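Local coordinates for protein glycosyl hydrolase (Aspergillus fumigatus, PDB 2X8R) that hydrolyses the beta-1,4 linkages of peptidoglycan as a secreted family 25 lysozyme, and probably has diacetylmuramidase activity as well, at residues Phe28-Ala33 with Asp193-Asn198; Lys76-Asn81 with Asn124-Ala129; Thr130-Met135 with Arg205-Gly210. One frame throughout, in Å; residues are numbered along the deposited sequence. Where two conformers were deposited one is given.

Contact 1 of 3, residues Phe28-Ala33 with Asp193-Asn198; sequences FVMIKA and DSDKFN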
ATOM      1  N   PHE A  28       7.633  -4.576  -9.699  1.00  7.23           N
ATOM      2  CA  PHE A  28       7.577  -4.122  -8.314  1.00  6.63           C
ATOM      3  C   PHE A  28       6.635  -4.964  -7.512  1.00  6.54           C
ATOM      4  O   PHE A  28       5.704  -5.598  -8.039  1.00  5.69           O
ATOM      5  CB  PHE A  28       7.114  -2.643  -8.216  1.00  6.49           C
ATOM      6  CG  PHE A  28       5.659  -2.405  -8.642  1.00  6.81           C
ATOM      7  CD1 PHE A  28       4.641  -2.365  -7.678  1.00  6.58           C
ATOM      8  CD2 PHE A  28       5.331  -2.178  -9.979  1.00  6.61           C
ATOM      9  CE1 PHE A  28       3.308  -2.128  -8.071  1.00  7.07           C
ATOM     10  CE2 PHE A  28       4.004  -1.954 -10.390  1.00  6.86           C
ATOM     11  CZ  PHE A  28       2.986  -1.924  -9.415  1.00  6.74           C
ATOM     12  N   VAL A  29       6.848  -4.928  -6.215  1.00  6.35           N
ATOM     13  CA  VAL A  29       5.958  -5.672  -5.306  1.00  6.86           C
ATOM     14  C   VAL A  29       5.850  -4.964  -3.951  1.00  7.15           C
ATOM     15  O   VAL A  29       6.852  -4.480  -3.416  1.00  7.89           O
ATOM     16  CB  VAL A  29       6.497  -7.122  -5.104  1.00  6.48           C
ATOM     17  CG1 VAL A  29       7.901  -7.126  -4.486  1.00  6.54           C
ATOM     18  CG2 VAL A  29       5.533  -7.993  -4.294  1.00  6.25           C
ATOM     19  N   MET A  30       4.625  -4.925  -3.420  0.50  6.54           N
ATOM     20  CA  MET A  30       4.360  -4.433  -2.064  0.50  6.19           C
ATOM     21  C   MET A  30       4.121  -5.631  -1.176  0.50  6.08           C
ATOM     22  O   MET A  30       3.461  -6.593  -1.578  0.50  6.01           O
ATOM     23  CB  MET A  30       3.150  -3.498  -2.031  0.50  6.15           C
ATOM     24  CG  MET A  30       3.387  -2.187  -2.754  0.50  6.21           C
ATOM     25  SD  MET A  30       2.890  -2.185  -4.463  0.50  5.82           S
ATOM     26  CE  MET A  30       1.106  -2.264  -4.268  0.50  6.16           C
ATOM     27  N   ILE A  31       4.707  -5.590   0.014  1.00  6.05           N
ATOM     28  CA  ILE A  31       4.803  -6.806   0.864  1.00  5.53           C
ATOM     29  C   ILE A  31       4.305  -6.500   2.259  1.00  6.01           C
ATOM     30  O   ILE A  31       4.807  -5.573   2.871  1.00  6.76           O
ATOM     31  CB  ILE A  31       6.267  -7.333   0.967  1.00  5.35           C
ATOM     32  CG1 ILE A  31       6.832  -7.614  -0.446  1.00  4.92           C
ATOM     33  CG2 ILE A  31       6.286  -8.624   1.849  1.00  4.58           C
ATOM     34  CD1 ILE A  31       8.389  -7.716  -0.438  1.00  5.51           C
ATOM     35  N   LYS A  32       3.355  -7.275   2.769  1.00  6.08           N
ATOM     36  CA  LYS A  32       2.801  -6.953   4.096  1.00  6.29           C
ATOM     37  C   LYS A  32       3.866  -7.074   5.146  1.00  6.18           C
ATOM     38  O   LYS A  32       4.492  -8.145   5.267  1.00  7.65           O
ATOM     39  CB  LYS A  32       1.679  -7.906   4.476  1.00  6.74           C
ATOM     40  CG  LYS A  32       1.002  -7.444   5.750  1.00  6.71           C
ATOM     41  CD  LYS A  32      -0.267  -8.256   6.049  1.00  7.37           C
ATOM     42  CE  LYS A  32      -0.800  -7.890   7.422  1.00  6.98           C
ATOM     43  NZ  LYS A  32      -1.918  -8.830   7.858  1.00  7.36           N
ATOM     44  N   ALA A  33       4.044  -6.009   5.928  1.00  6.78           N
ATOM     45  CA  ALA A  33       5.049  -5.996   6.998  1.00  6.79           C
ATOM     46  C   ALA A  33       4.428  -6.145   8.378  1.00  6.95           C
ATOM     47  O   ALA A  33       4.871  -6.986   9.160  1.00  6.71           O
ATOM     48  CB  ALA A  33       5.836  -4.728   6.943  1.00  7.34           C
ATOM     49  N   ASP A 193      -2.115 -10.338  -5.100  0.50  7.51           N
ATOM     50  CA  ASP A 193      -2.980  -9.478  -5.903  0.50  7.63           C
ATOM     51  C   ASP A 193      -2.189  -8.882  -7.070  0.50  7.78           C
ATOM     52  O   ASP A 193      -0.990  -8.631  -6.939  0.50  8.25           O
ATOM     53  CB  ASP A 193      -3.516  -8.333  -5.042  0.50  7.43           C
ATOM     54  CG  ASP A 193      -4.203  -8.814  -3.772  0.50  7.47           C
ATOM     55  OD1 ASP A 193      -5.244  -9.514  -3.849  0.50  6.77           O
ATOM     56  OD2 ASP A 193      -3.751  -8.410  -2.692  0.50  6.41           O
ATOM     57  N   SER A 194      -2.855  -8.644  -8.196  1.00  7.90           N
ATOM     58  CA  SER A 194      -2.236  -7.967  -9.348  1.00  8.01           C
ATOM     59  C   SER A 194      -2.319  -6.451  -9.185  1.00  8.06           C
ATOM     60  O   SER A 194      -3.361  -5.933  -8.809  1.00  7.62           O
ATOM     61  CB  SER A 194      -2.986  -8.369 -10.638  1.00  7.67           C
ATOM     62  OG  SER A 194      -2.492  -7.691 -11.762  1.00  8.88           O
ATOM     63  N   ASP A 195      -1.242  -5.744  -9.550  1.00  8.91           N
ATOM     64  CA  ASP A 195      -1.210  -4.280  -9.490  1.00  8.94           C
ATOM     65  C   ASP A 195      -0.645  -3.687 -10.759  1.00  8.92           C
ATOM     66  O   ASP A 195       0.178  -4.304 -11.400  1.00  8.90           O
ATOM     67  CB  ASP A 195      -0.317  -3.797  -8.352  1.00  8.36           C
ATOM     68  CG  ASP A 195      -0.861  -4.163  -7.031  1.00  9.52           C
ATOM     69  OD1 ASP A 195      -1.917  -3.637  -6.677  1.00  8.80           O
ATOM     70  OD2 ASP A 195      -0.256  -5.021  -6.345  1.00 10.55           O
ATOM     71  N   LYS A 196      -1.121  -2.501 -11.117  1.00  9.39           N
ATOM     72  CA  LYS A 196      -0.636  -1.793 -12.316  1.00 10.25           C
ATOM     73  C   LYS A 196      -0.228  -0.385 -11.967  1.00  8.72           C
ATOM     74  O   LYS A 196      -1.042   0.392 -11.495  1.00  7.69           O
ATOM     75  CB  LYS A 196      -1.768  -1.728 -13.367  1.00 11.37           C
ATOM     76  CG  LYS A 196      -2.305  -3.080 -13.740  1.00 15.15           C
ATOM     77  CD  LYS A 196      -1.231  -3.970 -14.293  1.00 17.50           C
ATOM     78  CE  LYS A 196      -1.400  -4.220 -15.797  1.00 26.22           C
ATOM     79  NZ  LYS A 196      -2.471  -5.219 -16.022  1.00 29.55           N
ATOM     80  N   PHE A 197       1.021  -0.023 -12.229  1.00  7.70           N
ATOM     81  CA  PHE A 197       1.458   1.333 -11.972  1.00  7.97           C
ATOM     82  C   PHE A 197       1.054   2.202 -13.160  1.00  8.36           C
ATOM     83  O   PHE A 197       1.203   1.762 -14.290  1.00  7.64           O
ATOM     84  CB  PHE A 197       2.981   1.355 -11.745  1.00  8.31           C
ATOM     85  CG  PHE A 197       3.561   2.744 -11.808  1.00  8.44           C
ATOM     86  CD1 PHE A 197       3.531   3.590 -10.685  1.00  8.56           C
ATOM     87  CD2 PHE A 197       4.092   3.235 -12.997  1.00  9.03           C
ATOM     88  CE1 PHE A 197       4.026   4.909 -10.753  1.00  8.50           C
ATOM     89  CE2 PHE A 197       4.575   4.573 -13.077  1.00  8.67           C
ATOM     90  CZ  PHE A 197       4.526   5.402 -11.945  1.00  8.46           C
ATOM     91  N   ASN A 198       0.613   3.431 -12.898  1.00  8.58           N
ATOM     92  CA  ASN A 198       0.084   4.329 -13.965  1.00  9.03           C
ATOM     93  C   ASN A 198       1.234   5.099 -14.605  1.00  8.36           C
ATOM     94  O   ASN A 198       1.569   6.216 -14.178  1.00 10.04           O
ATOM     95  CB  ASN A 198      -0.912   5.302 -13.338  1.00 10.55           C
ATOM     96  CG  ASN A 198      -1.886   5.923 -14.345  1.00 12.31           C
ATOM     97  OD1 ASN A 198      -1.688   5.881 -15.576  1.00 14.44           O
ATOM     98  ND2 ASN A 198      -2.917   6.552 -13.815  1.00 13.06           N
TER
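Phe-28 and Phe-197 meet where strands 26-35 and 193-198 approach across the protein interior: Phe-28 CE2 rests 3.7 Å from Phe-197 CB. The Phe-197 ring itself leads away, because its CG lies anti to the backbone N (chi1 166°), so only the root of that side chain serves as a partner. Phe-28 CZ reaches Asp-195 CB at 3.9 Å, and the ring and carboxylate planes stand 32° apart. Met-30 CE approaches Asp-195 OD2 at 3.7 Å in one of two conformers, so that methyl contact is doubtful. These buried groups form the tight part, held by packing without a hydrogen bond between the segments. The other side is looser: partly exposed Lys-196 starts away from strand 26-35, and its chain lies on Thr-3 and Gln-5 of strand 3-9. The axes of 28-33 and 193-198 come within 8.7 Å, at 127°, leaving room for strand 3-9, which pairs with both: parallel to 26-35, antiparallel to 193-198. Side chains meeting inside such a closed sheet are typical of the beta-barrel core of family 25 hydrolases, a TIM-barrel relative.

Contact 2 of 3, residues Lys76-Asn81 with Asn124-Ala129; sequences KFFLKN and NEYHHA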
ATOM      1  N   LYS A  76       4.730   4.258  13.504  1.00  6.80           N
ATOM      2  CA  LYS A  76       6.003   3.987  14.127  1.00  7.44           C
ATOM      3  C   LYS A  76       6.283   2.487  14.137  1.00  6.69           C
ATOM      4  O   LYS A  76       7.419   2.082  13.923  1.00  6.38           O
ATOM      5  CB  LYS A  76       6.015   4.489  15.570  1.00  7.88           C
ATOM      6  CG  LYS A  76       6.089   6.037  15.615  1.00 11.36           C
ATOM      7  CD  LYS A  76       6.119   6.545  17.033  1.00 13.44           C
ATOM      8  CE  LYS A  76       6.723   7.964  17.062  1.00 19.10           C
ATOM      9  NZ  LYS A  76       6.302   8.790  18.240  1.00 25.65           N
ATOM     10  N   PHE A  77       5.256   1.674  14.384  1.00  6.49           N
ATOM     11  CA  PHE A  77       5.443   0.239  14.442  1.00  6.86           C
ATOM     12  C   PHE A  77       5.827  -0.293  13.048  1.00  6.84           C
ATOM     13  O   PHE A  77       6.794  -1.069  12.898  1.00  7.58           O
ATOM     14  CB  PHE A  77       4.171  -0.423  14.968  1.00  6.92           C
ATOM     15  CG  PHE A  77       4.215  -1.927  14.977  1.00  7.78           C
ATOM     16  CD1 PHE A  77       5.216  -2.629  15.683  1.00  8.15           C
ATOM     17  CD2 PHE A  77       3.220  -2.650  14.313  1.00  8.62           C
ATOM     18  CE1 PHE A  77       5.236  -4.053  15.687  1.00  8.93           C
ATOM     19  CE2 PHE A  77       3.212  -4.062  14.327  1.00  8.69           C
ATOM     20  CZ  PHE A  77       4.226  -4.773  15.022  1.00  9.63           C
ATOM     21  N   PHE A  78       5.078   0.155  12.043  1.00  6.90           N
ATOM     22  CA  PHE A  78       5.373  -0.184  10.636  1.00  6.31           C
ATOM     23  C   PHE A  78       6.826   0.194  10.268  1.00  6.88           C
ATOM     24  O   PHE A  78       7.573  -0.609   9.672  1.00  6.80           O
ATOM     25  CB  PHE A  78       4.320   0.528   9.763  1.00  6.48           C
ATOM     26  CG  PHE A  78       4.519   0.415   8.271  1.00  6.45           C
ATOM     27  CD1 PHE A  78       4.649  -0.826   7.633  1.00  5.59           C
ATOM     28  CD2 PHE A  78       4.443   1.590   7.491  1.00  6.23           C
ATOM     29  CE1 PHE A  78       4.763  -0.899   6.217  1.00  5.45           C
ATOM     30  CE2 PHE A  78       4.524   1.548   6.099  1.00  6.00           C
ATOM     31  CZ  PHE A  78       4.652   0.295   5.452  1.00  5.32           C
ATOM     32  N   LEU A  79       7.219   1.417  10.612  1.00  7.36           N
ATOM     33  CA  LEU A  79       8.567   1.920  10.294  1.00  8.47           C
ATOM     34  C   LEU A  79       9.704   1.104  10.893  1.00  9.75           C
ATOM     35  O   LEU A  79      10.792   1.013  10.287  1.00 11.42           O
ATOM     36  CB  LEU A  79       8.712   3.378  10.747  1.00  8.46           C
ATOM     37  CG  LEU A  79       7.942   4.329   9.833  1.00  9.40           C
ATOM     38  CD1 LEU A  79       7.679   5.623  10.541  1.00  9.48           C
ATOM     39  CD2 LEU A  79       8.787   4.549   8.585  1.00  9.21           C
ATOM     40  N   LYS A  80       9.454   0.509  12.055  1.00  9.50           N
ATOM     41  CA  LYS A  80      10.502  -0.294  12.724  1.00 11.03           C
ATOM     42  C   LYS A  80      10.541  -1.741  12.212  1.00 10.62           C
ATOM     43  O   LYS A  80      11.395  -2.535  12.631  1.00 11.76           O
ATOM     44  CB  LYS A  80      10.217  -0.325  14.214  1.00 11.75           C
ATOM     45  CG  LYS A  80      10.555   0.960  14.940  1.00 14.05           C
ATOM     46  CD  LYS A  80      10.051   0.794  16.365  1.00 16.48           C
ATOM     47  CE  LYS A  80      10.300   2.011  17.225  1.00 21.34           C
ATOM     48  NZ  LYS A  80       9.431   3.176  16.786  1.00 25.66           N
ATOM     49  N   ASN A  81       9.598  -2.116  11.342  1.00  9.05           N
ATOM     50  CA  ASN A  81       9.408  -3.521  11.050  1.00  9.25           C
ATOM     51  C   ASN A  81       9.194  -3.733   9.556  1.00  9.26           C
ATOM     52  O   ASN A  81       8.495  -4.633   9.169  1.00  9.81           O
ATOM     53  CB  ASN A  81       8.260  -4.098  11.886  1.00  9.23           C
ATOM     54  CG  ASN A  81       8.636  -4.264  13.343  1.00 10.14           C
ATOM     55  OD1 ASN A  81       9.413  -5.176  13.680  1.00 11.88           O
ATOM     56  ND2 ASN A  81       8.194  -3.343  14.202  1.00  9.87           N
ATOM     57  N   ASN A 124       1.204  11.597   8.355  1.00  9.07           N
ATOM     58  CA  ASN A 124       2.149  12.629   8.797  1.00 10.37           C
ATOM     59  C   ASN A 124       3.350  12.040   9.524  1.00 10.33           C
ATOM     60  O   ASN A 124       4.472  12.498   9.323  1.00  8.75           O
ATOM     61  CB  ASN A 124       1.420  13.621   9.682  1.00 12.14           C
ATOM     62  CG  ASN A 124       0.475  14.489   8.889  1.00 16.22           C
ATOM     63  OD1 ASN A 124       0.570  14.571   7.664  1.00 18.78           O
ATOM     64  ND2 ASN A 124      -0.432  15.152   9.576  1.00 15.67           N
ATOM     65  N   GLU A 125       3.115  11.060  10.403  1.00  9.48           N
ATOM     66  CA  GLU A 125       4.223  10.384  11.082  1.00  9.11           C
ATOM     67  C   GLU A 125       5.160   9.737  10.066  1.00  9.04           C
ATOM     68  O   GLU A 125       6.407   9.814  10.198  1.00  8.06           O
ATOM     69  CB  GLU A 125       3.751   9.385  12.157  1.00 12.02           C
ATOM     70  CG  GLU A 125       4.911   8.640  12.863  1.00 13.01           C
ATOM     71  CD  GLU A 125       5.809   9.539  13.739  1.00 17.90           C
ATOM     72  OE1 GLU A 125       5.387  10.608  14.200  1.00 20.47           O
ATOM     73  OE2 GLU A 125       6.955   9.151  13.978  1.00 23.17           O
ATOM     74  N   TYR A 126       4.566   9.094   9.050  1.00  7.33           N
ATOM     75  CA  TYR A 126       5.344   8.397   8.047  1.00  7.54           C
ATOM     76  C   TYR A 126       6.246   9.399   7.311  1.00  7.80           C
ATOM     77  O   TYR A 126       7.433   9.166   7.113  1.00  8.07           O
ATOM     78  CB  TYR A 126       4.474   7.586   7.074  1.00  6.64           C
ATOM     79  CG  TYR A 126       5.326   6.676   6.241  1.00  6.74           C
ATOM     80  CD1 TYR A 126       5.624   5.352   6.648  1.00  6.44           C
ATOM     81  CD2 TYR A 126       5.894   7.154   5.066  1.00  6.55           C
ATOM     82  CE1 TYR A 126       6.470   4.531   5.861  1.00  6.06           C
ATOM     83  CE2 TYR A 126       6.748   6.336   4.292  1.00  5.85           C
ATOM     84  CZ  TYR A 126       7.015   5.039   4.710  1.00  5.63           C
ATOM     85  OH  TYR A 126       7.869   4.244   3.996  1.00  5.61           O
ATOM     86  N   HIS A 127       5.666  10.541   6.963  1.00  8.46           N
ATOM     87  CA  HIS A 127       6.396  11.579   6.235  1.00  9.27           C
ATOM     88  C   HIS A 127       7.485  12.203   7.111  1.00 10.14           C
ATOM     89  O   HIS A 127       8.585  12.482   6.628  1.00  8.57           O
ATOM     90  CB  HIS A 127       5.407  12.610   5.665  1.00 12.02           C
ATOM     91  CG  HIS A 127       6.073  13.785   5.013  1.00 13.01           C
ATOM     92  ND1 HIS A 127       6.501  13.757   3.704  1.00 15.28           N
ATOM     93  CD2 HIS A 127       6.456  14.985   5.509  1.00 12.47           C
ATOM     94  CE1 HIS A 127       7.087  14.905   3.404  1.00 12.84           C
ATOM     95  NE2 HIS A 127       7.080  15.663   4.484  1.00 17.02           N
ATOM     96  N   HIS A 128       7.169  12.376   8.402  1.00 10.33           N
ATOM     97  CA  HIS A 128       8.131  12.956   9.363  1.00 11.13           C
ATOM     98  C   HIS A 128       9.376  12.083   9.427  1.00 10.34           C
ATOM     99  O   HIS A 128      10.513  12.590   9.421  1.00 10.02           O
ATOM    100  CB  HIS A 128       7.486  13.080  10.766  1.00 13.24           C
ATOM    101  CG  HIS A 128       8.332  13.798  11.772  1.00 16.76           C
ATOM    102  ND1 HIS A 128       8.222  15.153  12.034  1.00 20.09           N
ATOM    103  CD2 HIS A 128       9.330  13.342  12.578  1.00 16.53           C
ATOM    104  CE1 HIS A 128       9.103  15.495  12.963  1.00 15.49           C
ATOM    105  NE2 HIS A 128       9.793  14.419  13.299  1.00 19.46           N
ATOM    106  N   ALA A 129       9.168  10.771   9.465  1.00  8.99           N
ATOM    107  CA  ALA A 129      10.228   9.820   9.671  1.00 10.11           C
ATOM    108  C   ALA A 129      11.058   9.629   8.404  1.00 10.15           C
ATOM    109  O   ALA A 129      12.273   9.391   8.496  1.00 12.53           O
ATOM    110  CB  ALA A 129       9.659   8.488  10.078  1.00  9.16           C
TER
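Leu-79 spreads its two methyls over helix 112-130: CD1 lies 3.5 Å from Ala-129 CB, and CD2 lies 3.6 Å from Tyr-126 CE1. Its CG sits anti to the carbonyl carbon (chi1 -74°), which carries the fork toward the partner helix. Phe-78 approaches the same tyrosine carbon, CE2 to Tyr-126 CE1 at 3.6 Å. The two rings meet rim to rim, their planes 33° apart and their centroids 5.9 Å apart, with neither lying over the other's face. Toward solvent, the extended chain of Lys-76 passes aslant by the carboxylate of Glu-125, bringing CE to 3.3 Å from Glu-125 OE2. The ammonium overshoots: Lys-76 NZ stays 4.3 Å from Glu-125 OE2, too far for a salt bridge, though the opposite charges probably still attract weakly. Helices 71-79 and 112-130 follow strands 57-63 and 95-97, so this is packing between consecutive outer helices of the beta/alpha part of the barrel. Further out, Tyr-126 is anchored at its hydroxyl by hydrogen bonds with Gly-83 O and Gly-94 N, which tie the ring to residues at both ends of the link between helix 71-79 and strand 95-97. Phe-78 reaches inward to Ala-33 and Thr-34 of strand 26-35. The Asn-81 amide donates through ND2 to Phe-77 O, and its OD1 accepts from Lys-40 NZ.

Contact 3 of 3, residues Thr130-Met135 with Arg205-Gly210; sequences TSRWPM and RKLASG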
ATOM      1  N   THR A 130      10.418   9.654   7.235  1.00  9.19           N
ATOM      2  CA  THR A 130      11.096   9.212   6.005  1.00  9.55           C
ATOM      3  C   THR A 130      11.354  10.254   4.932  1.00 10.08           C
ATOM      4  O   THR A 130      12.154   9.997   4.014  1.00 10.97           O
ATOM      5  CB  THR A 130      10.300   8.104   5.253  1.00  9.12           C
ATOM      6  OG1 THR A 130       9.076   8.670   4.725  1.00  9.38           O
ATOM      7  CG2 THR A 130      10.047   6.828   6.118  1.00  9.97           C
ATOM      8  N   SER A 131      10.643  11.382   5.052  1.00  9.28           N
ATOM      9  CA  SER A 131      10.566  12.466   4.058  0.50  9.53           C
ATOM     10  C   SER A 131       9.654  12.149   2.870  1.00  9.87           C
ATOM     11  O   SER A 131       9.495  12.980   1.943  1.00 10.05           O
ATOM     12  CB  SER A 131      11.951  12.968   3.587  0.50  8.93           C
ATOM     13  OG  SER A 131      12.519  12.130   2.596  0.50  7.86           O
ATOM     14  N   ARG A 132       9.027  10.978   2.919  1.00  8.64           N
ATOM     15  CA  ARG A 132       8.082  10.545   1.868  1.00  9.00           C
ATOM     16  C   ARG A 132       6.670  10.457   2.411  1.00  8.41           C
ATOM     17  O   ARG A 132       6.464  10.007   3.569  1.00  7.63           O
ATOM     18  CB  ARG A 132       8.518   9.175   1.305  1.00  8.96           C
ATOM     19  CG  ARG A 132       9.866   9.199   0.496  1.00  8.73           C
ATOM     20  CD  ARG A 132       9.899  10.253  -0.617  1.00 10.43           C
ATOM     21  NE  ARG A 132       8.823   9.952  -1.541  1.00 10.87           N
ATOM     22  CZ  ARG A 132       8.850   9.008  -2.470  1.00  9.88           C
ATOM     23  NH1 ARG A 132       9.943   8.272  -2.663  1.00  9.05           N
ATOM     24  NH2 ARG A 132       7.758   8.785  -3.182  1.00 10.39           N
ATOM     25  N   TRP A 133       5.700  10.900   1.584  1.00  7.84           N
ATOM     26  CA  TRP A 133       4.302  10.600   1.865  1.00  8.86           C
ATOM     27  C   TRP A 133       4.107   9.120   1.545  1.00  7.75           C
ATOM     28  O   TRP A 133       4.503   8.659   0.460  1.00  9.56           O
ATOM     29  CB  TRP A 133       3.326  11.475   1.020  1.00 10.50           C
ATOM     30  CG  TRP A 133       3.492  12.915   1.372  1.00 11.25           C
ATOM     31  CD1 TRP A 133       4.133  13.867   0.630  1.00 11.30           C
ATOM     32  CD2 TRP A 133       3.121  13.549   2.615  1.00 11.53           C
ATOM     33  NE1 TRP A 133       4.165  15.066   1.329  1.00 13.44           N
ATOM     34  CE2 TRP A 133       3.559  14.893   2.545  1.00 13.13           C
ATOM     35  CE3 TRP A 133       2.496  13.102   3.790  1.00 12.09           C
ATOM     36  CZ2 TRP A 133       3.362  15.798   3.587  1.00 13.68           C
ATOM     37  CZ3 TRP A 133       2.305  14.023   4.844  1.00 13.34           C
ATOM     38  CH2 TRP A 133       2.718  15.345   4.711  1.00 14.31           C
ATOM     39  N   PRO A 134       3.453   8.368   2.449  1.00  7.15           N
ATOM     40  CA  PRO A 134       3.181   6.965   2.118  1.00  6.43           C
ATOM     41  C   PRO A 134       2.095   6.822   1.045  1.00  6.44           C
ATOM     42  O   PRO A 134       1.290   7.746   0.871  1.00  7.02           O
ATOM     43  CB  PRO A 134       2.644   6.387   3.430  1.00  5.91           C
ATOM     44  CG  PRO A 134       2.062   7.568   4.165  1.00  6.65           C
ATOM     45  CD  PRO A 134       2.862   8.778   3.751  1.00  6.54           C
ATOM     46  N   MET A 135       2.034   5.667   0.360  1.00  6.68           N
ATOM     47  CA  MET A 135       0.899   5.404  -0.546  1.00  7.07           C
ATOM     48  C   MET A 135      -0.327   5.046   0.301  1.00  7.57           C
ATOM     49  O   MET A 135      -0.149   4.533   1.429  1.00  8.44           O
ATOM     50  CB  MET A 135       1.220   4.278  -1.517  1.00  7.32           C
ATOM     51  CG  MET A 135       2.614   4.475  -2.077  1.00  8.01           C
ATOM     52  SD  MET A 135       2.899   3.509  -3.605  1.00  9.45           S
ATOM     53  CE  MET A 135       3.034   1.921  -2.852  1.00  8.37           C
ATOM     54  N   ARG A 205      10.309   4.547 -11.331  1.00  8.67           N
ATOM     55  CA  ARG A 205      11.564   4.854 -10.596  1.00  9.44           C
ATOM     56  C   ARG A 205      11.509   6.213  -9.842  1.00  8.77           C
ATOM     57  O   ARG A 205      12.166   6.363  -8.810  1.00  7.43           O
ATOM     58  CB  ARG A 205      12.769   4.797 -11.546  1.00 10.74           C
ATOM     59  CG  ARG A 205      12.999   3.373 -12.038  1.00 11.94           C
ATOM     60  CD  ARG A 205      14.424   3.116 -12.603  1.00 15.95           C
ATOM     61  NE  ARG A 205      14.506   1.827 -13.293  1.00 17.33           N
ATOM     62  CZ  ARG A 205      14.651   0.638 -12.704  1.00 21.49           C
ATOM     63  NH1 ARG A 205      14.740   0.520 -11.377  1.00 21.06           N
ATOM     64  NH2 ARG A 205      14.713  -0.460 -13.452  1.00 20.18           N
ATOM     65  N   LYS A 206      10.754   7.184 -10.367  0.50  9.21           N
ATOM     66  CA  LYS A 206      10.570   8.465  -9.674  0.50  9.81           C
ATOM     67  C   LYS A 206       9.684   8.296  -8.444  0.50  9.57           C
ATOM     68  O   LYS A 206       9.898   8.952  -7.421  0.50  9.52           O
ATOM     69  CB  LYS A 206       9.945   9.514 -10.589  0.50 11.36           C
ATOM     70  CG  LYS A 206      10.848  10.103 -11.662  0.50 11.90           C
ATOM     71  CD  LYS A 206      10.147  11.374 -12.209  0.50 12.51           C
ATOM     72  CE  LYS A 206      10.718  11.880 -13.521  0.50 13.18           C
ATOM     73  NZ  LYS A 206      12.199  11.716 -13.556  0.50 13.97           N
ATOM     74  N   LEU A 207       8.677   7.428  -8.534  1.00  8.82           N
ATOM     75  CA  LEU A 207       7.887   7.116  -7.320  1.00  8.31           C
ATOM     76  C   LEU A 207       8.846   6.542  -6.264  1.00  7.86           C
ATOM     77  O   LEU A 207       8.735   6.893  -5.098  1.00  7.06           O
ATOM     78  CB  LEU A 207       6.777   6.097  -7.634  1.00  8.33           C
ATOM     79  CG  LEU A 207       5.954   5.565  -6.438  1.00  8.83           C
ATOM     80  CD1 LEU A 207       5.167   6.698  -5.699  1.00  9.51           C
ATOM     81  CD2 LEU A 207       5.088   4.392  -6.909  1.00  9.03           C
ATOM     82  N   ALA A 208       9.753   5.656  -6.673  1.00  8.21           N
ATOM     83  CA  ALA A 208      10.733   5.060  -5.717  1.00  8.79           C
ATOM     84  C   ALA A 208      11.662   6.133  -5.143  1.00  9.64           C
ATOM     85  O   ALA A 208      11.829   6.212  -3.923  1.00 10.11           O
ATOM     86  CB  ALA A 208      11.542   3.920  -6.390  1.00  8.59           C
ATOM     87  N   SER A 209      12.244   6.974  -6.009  1.00  9.87           N
ATOM     88  CA  SER A 209      13.258   7.947  -5.532  1.00 12.13           C
ATOM     89  C   SER A 209      12.685   9.141  -4.805  1.00 12.42           C
ATOM     90  O   SER A 209      13.374   9.731  -3.939  1.00 13.82           O
ATOM     91  CB  SER A 209      14.102   8.460  -6.696  1.00 11.96           C
ATOM     92  OG  SER A 209      13.297   9.266  -7.514  1.00 10.41           O
ATOM     93  N   GLY A 210      11.460   9.524  -5.170  1.00 13.94           N
ATOM     94  CA  GLY A 210      10.875  10.819  -4.754  1.00 17.70           C
ATOM     95  C   GLY A 210      11.529  11.977  -5.494  1.00 21.34           C
ATOM     96  O   GLY A 210      12.408  11.732  -6.323  1.00 22.37           O
TER
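The loop between helix 112-130 and strand 135-138 is tied to the last turn of the C-terminal helix 201-209 by Arg-132, whose guanidinium grips the carbonyls at that helix end. Leu-207 O receives both terminal nitrogens end-on: Arg-132 NH2 at 2.9 Å with a fairly straight N-H (150°), and Arg-132 NH1 at 3.0 Å with a more bent one (139°). NH2 lies in the carbonyl plane of Leu-207, whereas NH1 is tilted from it. A weak bond from Arg-132 NH1 reaches Ala-208 O at 3.1 Å, and this second carbonyl also accepts from Trp-85 NE1. Both oxygens lie at the guanidinium edge, near its plane. One face is covered by the chain's final residue, as Gly-210 CA sits 3.5 Å from Arg-132 CZ, offset toward the rim. The arginine chain is bent at chi2 and chi3, which folds it back to the helix end. A positive group here would probably be favoured by the partial negative charge of the carbonyl terminus. At the root of the arginine, Thr-130 OG1 accepts from Arg-132 N at 2.9 Å, an ST turn that shapes the chain as it leaves helix 112-130. Beside the polar grip lies an apolar contact: Leu-207 CD2 stands 4.1 Å from Met-135 SD, the side chains crossing at about a right angle. Arg-132 also touches Trp-85 and Pro-93. Met-135 opens strand 135-138 and bonds through its backbone to Gly-94 and Leu-96, so helix 201-209 meets the start of strand 135-138, which pairs with strand 95-97, beside the end of helix 112-130.

Contacts 1 and 3 lie about 15 Å apart, centre to centre, and meet toward the end of the barrel where the parallel strands begin: Phe-197 CE1 is 4.0 Å from Leu-207 CD2, and Met-30 CG is 4.1 Å from Met-135 CE. Strand 193-198 runs on into helix 201-209. Contact 2 belongs to the outer helical layer, its centre about 13 Å from contact 3, which it joins through Tyr-126 CD2 and Arg-132 O at 3.3 Å. It is about 20 Å from contact 1, yet Phe-78 CE1 reaches Ala-33 CB at 4.0 Å. Asp-195 nears Asp-8 toward the strands' C-terminal ends, opposite contact 3, consistent with an acidic, DXE-containing active-site cleft there.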